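Local coordinates for ABC transporter, periplasmic substrate-binding protein (Thermotoga maritima, PDB 2HPG), which probably captures a solute in the periplasm and hands it to a membrane transporter of the tripartite ATP-independent (TRAP) family, at residues A[86-91]-A[167-172]; A[142-147]-A[222-227]. All coordinates share one frame; numbering follows the deposited sequence.

Overall arrangement
Followed from the N terminus, the chain first passes through 86-91, the last part of the connection from helix 74-77 to helix 92-95, and then through 142-147 at the end of strand 130-146. Helix 167-176 next comes back to 86-91 and closes contact 1 around a loop of 75 residues. Strand 218-234 then meets 142-147, so contact 2 closes a loop of 74 residues. The two closures cross rather than nest, with their centres about 12 Å apart. They also touch: Tyr-91 hydrogen-bonds to Thr-222 and His-224, and the rings of Trp-169 and Phe-225 meet edge-to-face. Sheet, helix and connecting loop are thereby joined into one buried region.

Contact 1. Residues A[86-91]-A[167-172]; sequences VMNLAY and PAWQES
Ala-90 and Ser-172 form the polar centre of a small, buried loop-to-helix contact, in which the run leading into helix 92-95 lies against the first turns of helix 167-176, a helix of the solute-binding fold that packs on strand 218-234 through Trp-169 and Ser-172. The hydroxyl of Ser-172 works in both directions. It accepts the backbone N-H of Ala-90, with 3.2 Å from N to OG, and donates to the carbonyl O of Ala-168 one helical turn earlier, 2.6 Å from OG. That second bond runs almost in line with the carbonyl, at a C=O...OG angle of 165°. With OG anti to the carbonyl carbon and beside the backbone N (chi1 -73°), the hydroxyl is folded back toward its own helix while still facing the loop.

Apolar groups close around this pair. Leu-89 brings its CD2 methyl alongside the same turn, 4.1 Å from the CB of Ala-168, while the methyl of Ala-90 rests on Ser-172 CB at 3.9 Å. At the other end Asn-88 sets its CB against Ala-168 CB, 3.8 Å away. Its terminal amide lies over one face of the Trp-169 indole, toward the rim, and is steeply inclined to it, the two planes being 63° apart. Beyond these segments, Tyr-302 of helix 291-305 packs on Leu-89 and bonds to the carbonyl of Ala-90.

The loop N-H at Ala-90 is thus satisfied inside a buried interface by one short side chain, whose own proton is spent on a helix carbonyl; bonded on both sides, the hydroxyl is probably fixed in its rotation.

Contact 2. Residues A[142-147]-A[222-227]; sequences RHFVTN and TGHFLL
Arg-142 and Phe-225 join their strands by a nearly straight backbone bond, Arg-142 N to Phe-225 O, 2.9 Å long and 161° at the hydrogen. The carbonyl of Arg-142 is less well matched, taking a weak bond from His-224 N at 3.2 Å and a CA-H...O contact from Gly-223. The N-H of Gly-223 turns instead to a side chain, His-143 ND1, which accepts it at 2.9 Å close to the imidazole plane, though the bond is bent at the hydrogen. With a leucine in place of His-143, the buried Gly-223 N-H would probably be left without that acceptor.

Strands 130-146 and 218-234 are antiparallel neighbours in the mixed sheet of this solute-binding fold, but their pairing is irregular here: between the backbone bonds of Phe-144 with Ser-220 and of Arg-142 with Phe-225 there is one residue, His-143, on the first strand and four, Glu-221 to His-224, on the second, which bulges out of regular register.

Both nitrogens of the His-224 ring have partners. ND1 shares a hydrogen bond of 2.7 Å with Thr-222 OG1, and NE2 bonds to Glu-201. The ring is held between two layers: Arg-142 O sits 3.4 Å above one face, and Phe-144 lies over the opposite one, centroids 4.4 Å apart and planes inclined by 35°. A chi1 of 56°, which places CG between the backbone N and carbonyl carbon, tucks the imidazole into this slot. The guanidinium of Arg-142 passes obliquely by Phe-225 and brings NH1 to 3.7 Å from Leu-227 CD2, while NH2 forms a salt bridge with the same Glu-201, whose two carboxylate oxygens thus serve Arg-142 and His-224 separately.

Contact 1. Residues A[86-91]-A[167-172]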
# COMPACT_ATOMS: atom_id res chain seq x y z
N VAL A 86 6.03 -6.39 8.50
CA VAL A 86 4.90 -7.27 8.77
C VAL A 86 3.58 -6.73 8.17
O VAL A 86 2.67 -7.51 7.84
CB VAL A 86 4.74 -7.55 10.31
CG1 VAL A 86 4.16 -6.37 11.01
CG2 VAL A 86 3.87 -8.82 10.53
N MSE A 87 3.48 -5.40 8.00
CA MSE A 87 2.24 -4.78 7.51
C MSE A 87 2.02 -4.89 5.99
O MSE A 87 1.00 -4.41 5.49
CB MSE A 87 2.17 -3.33 7.97
CG MSE A 87 2.39 -3.18 9.47
SE MSE A 87 1.96 -1.48 10.21
CE MSE A 87 0.44 -0.99 9.10
N ASN A 88 2.95 -5.52 5.27
CA ASN A 88 2.79 -5.79 3.82
C ASN A 88 2.65 -7.28 3.52
O ASN A 88 2.68 -7.71 2.36
CB ASN A 88 3.97 -5.20 3.03
CG ASN A 88 3.53 -4.48 1.75
OD1 ASN A 88 2.93 -5.08 0.86
ND2 ASN A 88 3.77 -3.19 1.68
N LEU A 89 2.50 -8.07 4.57
CA LEU A 89 2.37 -9.50 4.41
C LEU A 89 0.91 -9.92 4.21
O LEU A 89 -0.04 -9.22 4.65
CB LEU A 89 3.05 -10.24 5.58
CG LEU A 89 4.57 -10.33 5.49
CD1 LEU A 89 5.10 -11.12 6.66
CD2 LEU A 89 5.00 -10.99 4.21
N ALA A 90 0.73 -11.04 3.52
CA ALA A 90 -0.59 -11.55 3.18
C ALA A 90 -1.46 -11.66 4.41
O ALA A 90 -1.00 -12.14 5.43
CB ALA A 90 -0.49 -12.91 2.47
N TYR A 91 -2.69 -11.18 4.30
CA TYR A 91 -3.73 -11.24 5.35
C TYR A 91 -3.44 -10.51 6.66
O TYR A 91 -4.24 -10.63 7.58
CB TYR A 91 -4.18 -12.69 5.65
CG TYR A 91 -4.85 -13.30 4.45
CD1 TYR A 91 -4.18 -14.19 3.64
CD2 TYR A 91 -6.14 -12.91 4.09
CE1 TYR A 91 -4.78 -14.70 2.51
CE2 TYR A 91 -6.75 -13.45 2.96
CZ TYR A 91 -6.08 -14.34 2.19
OH TYR A 91 -6.67 -14.85 1.05
N PRO A 167 10.53 -8.51 -1.07
CA PRO A 167 10.28 -9.77 -0.39
C PRO A 167 8.91 -9.96 0.27
O PRO A 167 8.39 -11.05 0.20
CB PRO A 167 11.39 -9.80 0.69
CG PRO A 167 12.47 -9.01 0.12
CD PRO A 167 11.82 -7.92 -0.66
N ALA A 168 8.33 -8.95 0.92
CA ALA A 168 7.01 -9.12 1.54
C ALA A 168 5.98 -9.64 0.53
O ALA A 168 5.20 -10.54 0.83
CB ALA A 168 6.54 -7.83 2.18
N TRP A 169 6.00 -9.09 -0.68
CA TRP A 169 5.11 -9.54 -1.75
C TRP A 169 5.47 -10.92 -2.31
O TRP A 169 4.61 -11.80 -2.43
CB TRP A 169 5.16 -8.58 -2.92
CG TRP A 169 4.93 -7.14 -2.63
CD1 TRP A 169 5.89 -6.19 -2.45
CD2 TRP A 169 3.66 -6.43 -2.63
NE1 TRP A 169 5.30 -4.95 -2.30
CE2 TRP A 169 3.94 -5.07 -2.40
CE3 TRP A 169 2.33 -6.83 -2.78
CZ2 TRP A 169 2.94 -4.09 -2.33
CZ3 TRP A 169 1.33 -5.86 -2.73
CH2 TRP A 169 1.64 -4.51 -2.48
N GLN A 170 6.74 -11.08 -2.69
CA GLN A 170 7.20 -12.30 -3.34
C GLN A 170 6.97 -13.51 -2.45
O GLN A 170 6.41 -14.52 -2.88
CB GLN A 170 8.67 -12.19 -3.73
CG GLN A 170 9.00 -11.09 -4.73
CD GLN A 170 8.61 -11.42 -6.14
OE1 GLN A 170 9.04 -12.44 -6.66
NE2 GLN A 170 7.84 -10.54 -6.78
N GLU A 171 7.39 -13.40 -1.20
CA GLU A 171 7.27 -14.51 -0.24
C GLU A 171 5.84 -14.82 0.12
O GLU A 171 5.49 -15.97 0.30
CB GLU A 171 8.03 -14.17 1.04
CG GLU A 171 9.52 -14.01 0.84
CD GLU A 171 10.22 -15.32 0.58
OE1 GLU A 171 9.66 -16.39 0.94
OE2 GLU A 171 11.34 -15.28 0.01
N SER A 172 5.01 -13.78 0.22
CA SER A 172 3.57 -13.95 0.44
C SER A 172 2.90 -14.76 -0.68
O SER A 172 2.23 -15.76 -0.42
CB SER A 172 2.91 -12.58 0.58
OG SER A 172 3.23 -11.99 1.83

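Contact 2. Residues A[142-147]-A[222-227]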
# COMPACT_ATOMS: atom_id res chain seq x y z
N ARG A 142 -6.43 -6.56 -2.67
CA ARG A 142 -5.94 -7.13 -3.90
C ARG A 142 -6.43 -8.56 -4.01
O ARG A 142 -6.55 -9.28 -3.01
CB ARG A 142 -4.42 -7.05 -3.93
CG ARG A 142 -3.97 -5.61 -4.09
CD ARG A 142 -2.55 -5.36 -3.77
NE ARG A 142 -1.62 -5.87 -4.78
CZ ARG A 142 -0.88 -5.13 -5.62
NH1 ARG A 142 -0.92 -3.82 -5.62
NH2 ARG A 142 -0.04 -5.75 -6.44
N HIS A 143 -6.74 -8.95 -5.25
CA HIS A 143 -7.33 -10.25 -5.56
C HIS A 143 -6.55 -10.84 -6.72
O HIS A 143 -5.87 -10.11 -7.41
CB HIS A 143 -8.81 -10.06 -5.98
CG HIS A 143 -9.66 -9.41 -4.92
ND1 HIS A 143 -9.79 -9.93 -3.65
CD2 HIS A 143 -10.41 -8.28 -4.95
CE1 HIS A 143 -10.57 -9.14 -2.93
NE2 HIS A 143 -10.98 -8.14 -3.71
N PHE A 144 -6.63 -12.14 -6.94
CA PHE A 144 -5.91 -12.75 -8.07
C PHE A 144 -6.62 -12.47 -9.40
O PHE A 144 -7.84 -12.54 -9.45
CB PHE A 144 -5.79 -14.25 -7.87
CG PHE A 144 -4.75 -14.64 -6.86
CD1 PHE A 144 -3.41 -14.60 -7.19
CD2 PHE A 144 -5.11 -14.99 -5.59
CE1 PHE A 144 -2.44 -14.95 -6.26
CE2 PHE A 144 -4.16 -15.34 -4.66
CZ PHE A 144 -2.82 -15.31 -5.00
N VAL A 145 -5.84 -12.19 -10.45
CA VAL A 145 -6.36 -11.90 -11.78
C VAL A 145 -5.69 -12.93 -12.68
O VAL A 145 -4.48 -12.89 -12.87
CB VAL A 145 -6.03 -10.48 -12.29
CG1 VAL A 145 -7.09 -10.06 -13.37
CG2 VAL A 145 -5.98 -9.45 -11.16
N THR A 146 -6.49 -13.85 -13.20
CA THR A 146 -5.98 -15.06 -13.85
C THR A 146 -6.90 -15.52 -15.01
O THR A 146 -7.93 -14.92 -15.24
CB THR A 146 -5.94 -16.21 -12.84
OG1 THR A 146 -7.27 -16.45 -12.36
CG2 THR A 146 -5.01 -15.87 -11.62
N ASN A 147 -6.48 -16.56 -15.72
CA ASN A 147 -7.36 -17.21 -16.71
C ASN A 147 -7.81 -18.60 -16.20
O ASN A 147 -8.21 -19.45 -16.99
CB ASN A 147 -6.69 -17.30 -18.09
CG ASN A 147 -6.83 -16.01 -18.88
OD1 ASN A 147 -7.92 -15.42 -18.95
ND2 ASN A 147 -5.73 -15.56 -19.47
N THR A 222 -9.74 -13.45 -3.19
CA THR A 222 -8.98 -13.95 -2.06
C THR A 222 -8.71 -12.84 -1.06
O THR A 222 -8.50 -13.13 0.11
CB THR A 222 -7.66 -14.53 -2.49
OG1 THR A 222 -7.03 -13.63 -3.41
CG2 THR A 222 -7.84 -15.90 -3.14
N GLY A 223 -8.70 -11.58 -1.51
CA GLY A 223 -8.49 -10.42 -0.63
C GLY A 223 -7.23 -10.58 0.23
O GLY A 223 -7.21 -10.21 1.41
N HIS A 224 -6.19 -11.14 -0.38
CA HIS A 224 -4.98 -11.56 0.32
C HIS A 224 -4.02 -10.42 0.76
O HIS A 224 -3.18 -10.64 1.64
CB HIS A 224 -4.22 -12.58 -0.54
CG HIS A 224 -3.89 -12.06 -1.90
ND1 HIS A 224 -4.70 -12.28 -2.99
CD2 HIS A 224 -2.87 -11.29 -2.34
CE1 HIS A 224 -4.19 -11.66 -4.04
NE2 HIS A 224 -3.08 -11.06 -3.68
N PHE A 225 -4.12 -9.23 0.14
CA PHE A 225 -3.42 -8.04 0.63
C PHE A 225 -4.41 -6.90 0.79
O PHE A 225 -5.31 -6.72 -0.02
CB PHE A 225 -2.34 -7.51 -0.33
CG PHE A 225 -1.19 -8.43 -0.58
CD1 PHE A 225 -0.40 -8.89 0.46
CD2 PHE A 225 -0.84 -8.76 -1.86
CE1 PHE A 225 0.66 -9.71 0.21
CE2 PHE A 225 0.22 -9.58 -2.12
CZ PHE A 225 0.98 -10.06 -1.09
N LEU A 226 -4.23 -6.13 1.87
CA LEU A 226 -4.73 -4.76 1.94
C LEU A 226 -3.52 -3.84 1.86
O LEU A 226 -2.68 -3.84 2.76
CB LEU A 226 -5.48 -4.50 3.25
CG LEU A 226 -6.04 -3.09 3.35
CD1 LEU A 226 -7.13 -2.87 2.32
CD2 LEU A 226 -6.51 -2.81 4.77
N LEU A 227 -3.41 -3.09 0.77
CA LEU A 227 -2.24 -2.24 0.53
C LEU A 227 -2.28 -0.96 1.37
O LEU A 227 -3.10 -0.05 1.14
CB LEU A 227 -2.07 -1.93 -0.97
CG LEU A 227 -0.91 -1.03 -1.40
CD1 LEU A 227 0.36 -1.27 -0.62
CD2 LEU A 227 -0.68 -1.24 -2.92